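Local coordinates for protein GCN5-related N-acetyltransferase (PDB 3G3S) that probably transfers an acetyl group from acetyl-CoA to an amine, as expected of a GCN5-related N-acetyltransferase-like protein, at residues Leu75-Gln80 against Asp84-Val89; Gln114-Asp119 against Cys204-Ile209; Ala211-Asp214 against Tyr218-Trp221. All blocks are in the same frame, centred on the assembly; numbering follows the deposited sequence.

Contact 1: Leu75-Gln80 against Asp84-Val89. With EDO (1,2-ethanediol), chain H; EDO (1,2-ethanediol), chain G.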
# COMPACT_ATOMS: atom_id res chain seq x y z
N LEU A 75 4.33 -11.52 21.94
CA LEU A 75 3.13 -10.73 22.12
C LEU A 75 3.53 -9.30 22.48
O LEU A 75 4.31 -9.10 23.43
CB LEU A 75 2.29 -11.24 23.29
CG LEU A 75 1.84 -12.68 23.21
CD1 LEU A 75 0.96 -12.99 24.42
CD2 LEU A 75 1.09 -12.90 21.94
N VAL A 76 3.01 -8.33 21.74
CA VAL A 76 3.34 -6.94 22.00
C VAL A 76 2.06 -6.15 22.32
O VAL A 76 1.32 -5.80 21.42
CB VAL A 76 4.11 -6.29 20.85
CG1 VAL A 76 4.50 -4.84 21.28
CG2 VAL A 76 5.35 -7.12 20.42
N PRO A 77 1.82 -5.84 23.60
CA PRO A 77 0.65 -5.07 23.98
C PRO A 77 0.76 -3.58 23.64
O PRO A 77 1.78 -2.96 23.93
CB PRO A 77 0.63 -5.20 25.49
CG PRO A 77 2.00 -5.46 25.90
CD PRO A 77 2.65 -6.20 24.77
N GLN A 78 -0.29 -3.03 23.06
CA GLN A 78 -0.31 -1.62 22.73
C GLN A 78 -0.27 -0.81 24.00
O GLN A 78 0.31 0.28 24.04
CB GLN A 78 -1.60 -1.28 22.02
CG GLN A 78 -1.76 0.21 21.67
CD GLN A 78 -3.04 0.50 20.92
OE1 GLN A 78 -4.15 0.02 21.29
NE2 GLN A 78 -2.92 1.29 19.87
N ASN A 79 -0.90 -1.33 25.04
CA ASN A 79 -1.06 -0.60 26.29
C ASN A 79 -1.06 -1.50 27.53
O ASN A 79 -1.07 -2.72 27.43
CB ASN A 79 -2.33 0.27 26.21
CG ASN A 79 -3.56 -0.55 25.90
OD1 ASN A 79 -3.88 -1.43 26.65
ND2 ASN A 79 -4.25 -0.27 24.80
N GLN A 80 -1.04 -0.87 28.69
CA GLN A 80 -0.94 -1.57 29.95
C GLN A 80 -2.19 -2.40 30.24
O GLN A 80 -2.10 -3.38 30.98
CB GLN A 80 -0.68 -0.58 31.07
CG GLN A 80 -0.47 -1.24 32.41
CD GLN A 80 0.71 -2.15 32.44
OE1 GLN A 80 1.82 -1.75 32.11
NE2 GLN A 80 0.51 -3.40 32.90
N ASP A 84 -2.04 -6.27 31.48
CA ASP A 84 -2.73 -6.72 32.66
C ASP A 84 -3.57 -7.92 32.33
O ASP A 84 -3.68 -8.84 33.13
CB ASP A 84 -3.62 -5.62 33.24
CG ASP A 84 -2.84 -4.46 33.84
OD1 ASP A 84 -1.63 -4.57 34.05
OD2 ASP A 84 -3.47 -3.45 34.14
N LEU A 85 -4.18 -7.94 31.14
CA LEU A 85 -4.99 -9.09 30.75
C LEU A 85 -4.12 -10.31 30.50
O LEU A 85 -4.44 -11.41 30.91
CB LEU A 85 -5.84 -8.78 29.52
CG LEU A 85 -6.74 -9.93 29.06
CD1 LEU A 85 -7.73 -10.25 30.18
CD2 LEU A 85 -7.45 -9.61 27.70
N ILE A 86 -3.02 -10.11 29.78
CA ILE A 86 -2.09 -11.19 29.49
C ILE A 86 -1.63 -11.84 30.80
O ILE A 86 -1.65 -13.06 30.95
CB ILE A 86 -0.84 -10.66 28.67
CG1 ILE A 86 -1.25 -10.21 27.26
CG2 ILE A 86 0.21 -11.73 28.53
CD1 ILE A 86 -0.20 -9.33 26.49
N GLU A 87 -1.21 -11.02 31.76
CA GLU A 87 -0.65 -11.54 33.01
C GLU A 87 -1.72 -12.22 33.81
O GLU A 87 -1.46 -13.25 34.42
CB GLU A 87 -0.01 -10.45 33.83
CG GLU A 87 1.25 -9.91 33.13
CD GLU A 87 1.92 -8.82 33.87
OE1 GLU A 87 1.49 -8.49 34.98
OE2 GLU A 87 2.89 -8.26 33.32
N GLU A 88 -2.90 -11.64 33.83
CA GLU A 88 -4.02 -12.21 34.55
C GLU A 88 -4.43 -13.57 34.01
O GLU A 88 -4.65 -14.53 34.77
CB GLU A 88 -5.22 -11.26 34.48
CG GLU A 88 -6.49 -11.85 35.09
CD GLU A 88 -7.61 -10.85 35.13
OE1 GLU A 88 -7.62 -10.05 36.09
OE2 GLU A 88 -8.47 -10.90 34.24
N VAL A 89 -4.59 -13.65 32.69
CA VAL A 89 -5.05 -14.88 32.05
C VAL A 89 -4.03 -16.03 32.10
O VAL A 89 -4.41 -17.18 32.30
CB VAL A 89 -5.44 -14.65 30.59
CG1 VAL A 89 -5.73 -16.00 29.88
CG2 VAL A 89 -6.65 -13.69 30.47
C1 EDO H . 2.46 -1.81 27.07
O1 EDO H . 2.49 -0.71 26.18
C2 EDO H . 2.44 -1.27 28.48
O2 EDO H . 3.70 -0.63 28.70
C1 EDO G . 1.99 2.86 21.52
O1 EDO G . 1.01 3.09 20.50
C2 EDO G . 2.57 1.47 21.42
O2 EDO G . 3.08 1.07 22.68
O HOH W 1 3.13 -5.20 32.94

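Contact 2: Gln114-Asp119 against Cys204-Ile209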
# COMPACT_ATOMS: atom_id res chain seq x y z
N GLN A 114 30.37 1.10 5.38
CA GLN A 114 31.22 0.42 4.43
C GLN A 114 32.50 -0.06 5.11
O GLN A 114 32.96 -1.13 4.80
CB GLN A 114 31.57 1.31 3.23
CG GLN A 114 32.27 0.56 2.10
CD GLN A 114 31.41 -0.54 1.48
OE1 GLN A 114 30.29 -0.29 1.01
NE2 GLN A 114 31.94 -1.76 1.44
N LYS A 115 33.06 0.73 6.03
CA LYS A 115 34.26 0.27 6.76
C LYS A 115 34.00 -1.02 7.53
O LYS A 115 34.85 -1.91 7.53
CB LYS A 115 34.78 1.33 7.73
CG LYS A 115 36.07 0.90 8.45
N LEU A 116 32.85 -1.13 8.17
CA LEU A 116 32.48 -2.34 8.90
C LEU A 116 32.41 -3.52 7.94
O LEU A 116 32.85 -4.62 8.27
CB LEU A 116 31.13 -2.16 9.61
CG LEU A 116 31.04 -1.09 10.71
CD1 LEU A 116 29.62 -0.95 11.25
CD2 LEU A 116 32.04 -1.36 11.86
N VAL A 117 31.85 -3.30 6.76
CA VAL A 117 31.78 -4.36 5.75
C VAL A 117 33.20 -4.75 5.33
O VAL A 117 33.55 -5.93 5.33
CB VAL A 117 30.93 -3.93 4.53
CG1 VAL A 117 31.08 -4.91 3.38
CG2 VAL A 117 29.45 -3.79 4.95
N ASP A 118 34.01 -3.75 5.02
CA ASP A 118 35.41 -3.92 4.61
C ASP A 118 36.26 -4.65 5.65
O ASP A 118 37.12 -5.46 5.29
CB ASP A 118 36.03 -2.56 4.27
CG ASP A 118 35.43 -1.92 3.01
OD1 ASP A 118 34.79 -2.62 2.20
OD2 ASP A 118 35.63 -0.70 2.81
N ASP A 119 35.99 -4.41 6.93
CA ASP A 119 36.74 -5.05 8.02
C ASP A 119 36.47 -6.55 8.21
O ASP A 119 37.03 -7.16 9.14
CB ASP A 119 36.47 -4.33 9.35
CG ASP A 119 37.02 -2.91 9.38
OD1 ASP A 119 37.83 -2.52 8.49
OD2 ASP A 119 36.63 -2.20 10.32
N CYS A 204 27.48 -7.99 8.55
CA CYS A 204 26.36 -8.32 7.67
C CYS A 204 25.20 -7.34 7.83
O CYS A 204 24.44 -7.15 6.89
CB CYS A 204 25.90 -9.79 7.84
SG CYS A 204 25.59 -10.35 9.51
N ALA A 205 25.03 -6.76 9.02
CA ALA A 205 24.02 -5.74 9.25
C ALA A 205 24.40 -4.52 8.46
O ALA A 205 23.58 -3.96 7.74
CB ALA A 205 23.92 -5.41 10.71
N ALA A 206 25.68 -4.15 8.52
CA ALA A 206 26.14 -2.98 7.77
C ALA A 206 25.86 -3.17 6.28
O ALA A 206 25.32 -2.28 5.64
CB ALA A 206 27.63 -2.67 8.04
N GLN A 207 26.22 -4.33 5.75
CA GLN A 207 26.01 -4.63 4.33
C GLN A 207 24.55 -4.58 3.94
O GLN A 207 24.19 -4.04 2.90
CB GLN A 207 26.55 -6.02 4.03
CG GLN A 207 26.42 -6.55 2.57
CD GLN A 207 27.44 -5.93 1.65
OE1 GLN A 207 27.36 -4.74 1.34
NE2 GLN A 207 28.39 -6.73 1.19
N LEU A 208 23.70 -5.20 4.76
CA LEU A 208 22.26 -5.20 4.48
C LEU A 208 21.70 -3.77 4.43
O LEU A 208 20.96 -3.43 3.51
CB LEU A 208 21.52 -6.02 5.54
CG LEU A 208 19.99 -6.10 5.39
CD1 LEU A 208 19.61 -6.60 4.01
CD2 LEU A 208 19.37 -6.95 6.49
N ILE A 209 22.07 -2.95 5.42
CA ILE A 209 21.63 -1.55 5.51
C ILE A 209 22.04 -0.87 4.21
O ILE A 209 21.22 -0.28 3.54
CB ILE A 209 22.25 -0.83 6.74
CG1 ILE A 209 21.62 -1.38 8.03
CG2 ILE A 209 22.06 0.73 6.65
CD1 ILE A 209 22.30 -0.99 9.34

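Contact 3: Ala211-Asp214 against Tyr218-Trp221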
# COMPACT_ATOMS: atom_id res chain seq x y z
N ALA A 211 22.72 -2.19 1.32
CA ALA A 211 21.93 -2.77 0.24
C ALA A 211 20.53 -2.13 0.20
O ALA A 211 19.98 -1.86 -0.89
CB ALA A 211 21.81 -4.28 0.42
N CYS A 212 19.94 -1.92 1.37
CA CYS A 212 18.63 -1.29 1.50
C CYS A 212 18.64 0.13 1.00
O CYS A 212 17.85 0.49 0.14
CB CYS A 212 18.17 -1.30 2.94
SG CYS A 212 17.53 -2.95 3.39
N LEU A 213 19.55 0.92 1.55
CA LEU A 213 19.68 2.31 1.16
C LEU A 213 19.88 2.43 -0.35
O LEU A 213 19.26 3.27 -1.00
CB LEU A 213 20.81 2.97 1.94
CG LEU A 213 20.68 3.08 3.47
CD1 LEU A 213 21.88 3.83 3.98
CD2 LEU A 213 19.40 3.77 3.96
N ASP A 214 20.71 1.57 -0.91
CA ASP A 214 20.95 1.54 -2.35
C ASP A 214 19.67 1.33 -3.16
O ASP A 214 19.55 1.84 -4.26
CB ASP A 214 21.93 0.42 -2.67
CG ASP A 214 22.25 0.34 -4.14
OD1 ASP A 214 22.90 1.27 -4.66
OD2 ASP A 214 21.85 -0.67 -4.77
N TYR A 218 13.93 1.49 3.56
CA TYR A 218 14.34 1.82 4.92
C TYR A 218 14.61 0.53 5.66
O TYR A 218 13.74 -0.36 5.69
CB TYR A 218 13.29 2.62 5.68
CG TYR A 218 13.71 2.85 7.10
CD1 TYR A 218 14.74 3.71 7.40
CD2 TYR A 218 13.11 2.16 8.17
CE1 TYR A 218 15.18 3.91 8.70
CE2 TYR A 218 13.54 2.36 9.48
CZ TYR A 218 14.59 3.25 9.73
OH TYR A 218 15.04 3.48 11.00
N PRO A 219 15.84 0.37 6.21
CA PRO A 219 16.18 -0.80 7.01
C PRO A 219 15.82 -0.58 8.47
O PRO A 219 16.51 0.13 9.20
CB PRO A 219 17.69 -0.93 6.81
CG PRO A 219 18.14 0.48 6.57
CD PRO A 219 17.01 1.26 6.02
N SER A 220 14.71 -1.16 8.91
CA SER A 220 14.27 -0.98 10.30
C SER A 220 14.94 -1.91 11.30
O SER A 220 15.20 -3.09 10.98
CB SER A 220 12.76 -1.25 10.41
OG SER A 220 12.33 -1.22 11.75
N TRP A 221 15.14 -1.42 12.51
CA TRP A 221 15.68 -2.23 13.61
C TRP A 221 14.76 -2.13 14.83
O TRP A 221 14.39 -1.03 15.28
CB TRP A 221 17.06 -1.76 14.01
CG TRP A 221 17.86 -2.71 14.83
CD1 TRP A 221 17.70 -3.01 16.15
CD2 TRP A 221 19.01 -3.44 14.40
NE1 TRP A 221 18.65 -3.90 16.57
CE2 TRP A 221 19.48 -4.18 15.52
CE3 TRP A 221 19.68 -3.55 13.18
CZ2 TRP A 221 20.57 -5.04 15.45
CZ3 TRP A 221 20.79 -4.41 13.11
CH2 TRP A 221 21.22 -5.13 14.24

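Contact 1: Leu75-Gln80 against Asp84-Val89
Gln80 and Asp84 are joined twice within a single helical turn, once through the backbone and once through their side chains. The motif is a strand that turns directly into a helix: strand 73-77 ends, Asn79 takes the N-cap position, and helix 80-90 folds back over the strand. The backbone link is the i to i+4 bond from Asp84 N to Gln80 O, 2.9 Å long. The side-chain link runs from Gln80 NE2 to Asp84 OD1 over 2.7 Å, with an N-H...O angle of 156°. Asp84 OD1 lies close to the plane of the Gln80 amide, but the amide nitrogen meets it from above the carboxylate plane. The two flat groups are turned 45° from each other. Gln80 reaches this position by bending at chi2 (61°), which folds the amide back toward the next turn. Its other end is held as well, since OE1 bonds to Gln244 of strand 239-248.

Beneath this polar first turn the contact is apolar and buried. Ile86 CD1 lies 4.3 Å from Pro77 CB and 4.4 Å from Leu75 CD1, so one methyl meets two side chains of the strand. Leu65 and Leu56 also touch Ile86, and this places the helix against helix 62-68 and strand 52-58. Asn79 OD1 caps the helix by accepting a bond from Trp82 N. One of two 1,2-ethanediols, that of chain H, probably from the crystallisation liquor, lies beside the turn. Its C1 comes 3.9 Å from Pro77 CG. A water accepts from Gln80 NE2 and donates to Glu87 OE2, at 3.2 and 3.1 Å respectively.

Contact 2: Gln114-Asp119 against Cys204-Ile209
Val117 rests against the backbone and side chain of Gln207, where helix 110-118 crosses helix 200-214 of the GNAT acetyltransferase fold. The short segments' axes approach to 8.0 Å, with 132° between their N-to-C directions.

The apolar contacts centre on one methyl, Ala206 CB. It meets Val117 CG2 at 3.8 Å and Leu116 CB at 3.9 Å. With only a methyl there, Ala206 lets the helices come close.

Mixed contacts involve Gln207. Val117 CG2 sits 3.4 Å from Gln207 N and also touches its CA and CB. The other branch, CG1, is anti to the backbone N (chi1 168°) and meets the amide end of Gln207, 3.9 Å from NE2. The two branches of the valine thus meet different parts of the glutamine, and the two side chains cross at about a right angle.

The polar contact stays within one helix. Gln114 NE2 donates to Asp118 OD1 at 3.1 Å, from above the carboxylate plane.

Leu235 of helix 226-235 packs on both Leu116 and Ala206, while Met126 of strand 125-128 packs on both Val117 and Gln207.

Contact 3: Ala211-Asp214 against Tyr218-Trp221
Pro219 meets the last turn of helix 200-214 with its ring. This closes the beta-alpha-beta unit formed by strand 184-191, helix 200-214 and strand 218-223, part of the GNAT core.

Tyr218 comes first, at the start of the strand. Its side chain starts away from the helix, and its hydroxyl bonds to Thr106 OG1.

Pro219 points back at the helix and carries the whole contact. Its CB lies 3.9 Å from Cys212 CB and 4.0 Å from Cys212 SG. The sulfur is anti to the carbonyl carbon (chi1 -79°), which keeps both Cys212 side-chain atoms against the proline. At the other end of the ring, Pro219 CD meets Leu213 CD2 at 4.0 Å, and these side chains cross at about a right angle. Phe108 touches both Leu213 and Pro219.

Ser220 follows, and its hydroxyl bonds to Glu186 and Lys104. Trp221 packs on Ala205, farther back along the same helix.

Between the helix end and the strand, the side chains meet by carbon and sulfur alone. The contact therefore depends on shape and burial, with both Cys212 and Pro219 buried. The hydrogen bonding lies elsewhere: strand 218-223 pairs through its backbone with strand 184-191.

The contacts follow one another along the chain in the sense that each closes before the next opens. Contact 1 stands apart, on the opposite side of the chain's centre from the other two. Its centre is about 38 Å from that of contact 2 and about 31 Å from that of contact 3. Contacts 1 and 3 nevertheless reach the same long mixed sheet, through strands 73-77 and 218-223. Contacts 2 and 3 share helix 200-214, and their centres are about 12 Å apart. They touch where Ile209 packs on Pro219 and Ala205 on Trp221. One helix therefore joins helix 110-118 to the sheet, while the same sheet carries helix 80-90 on its distant part, against strand 73-77.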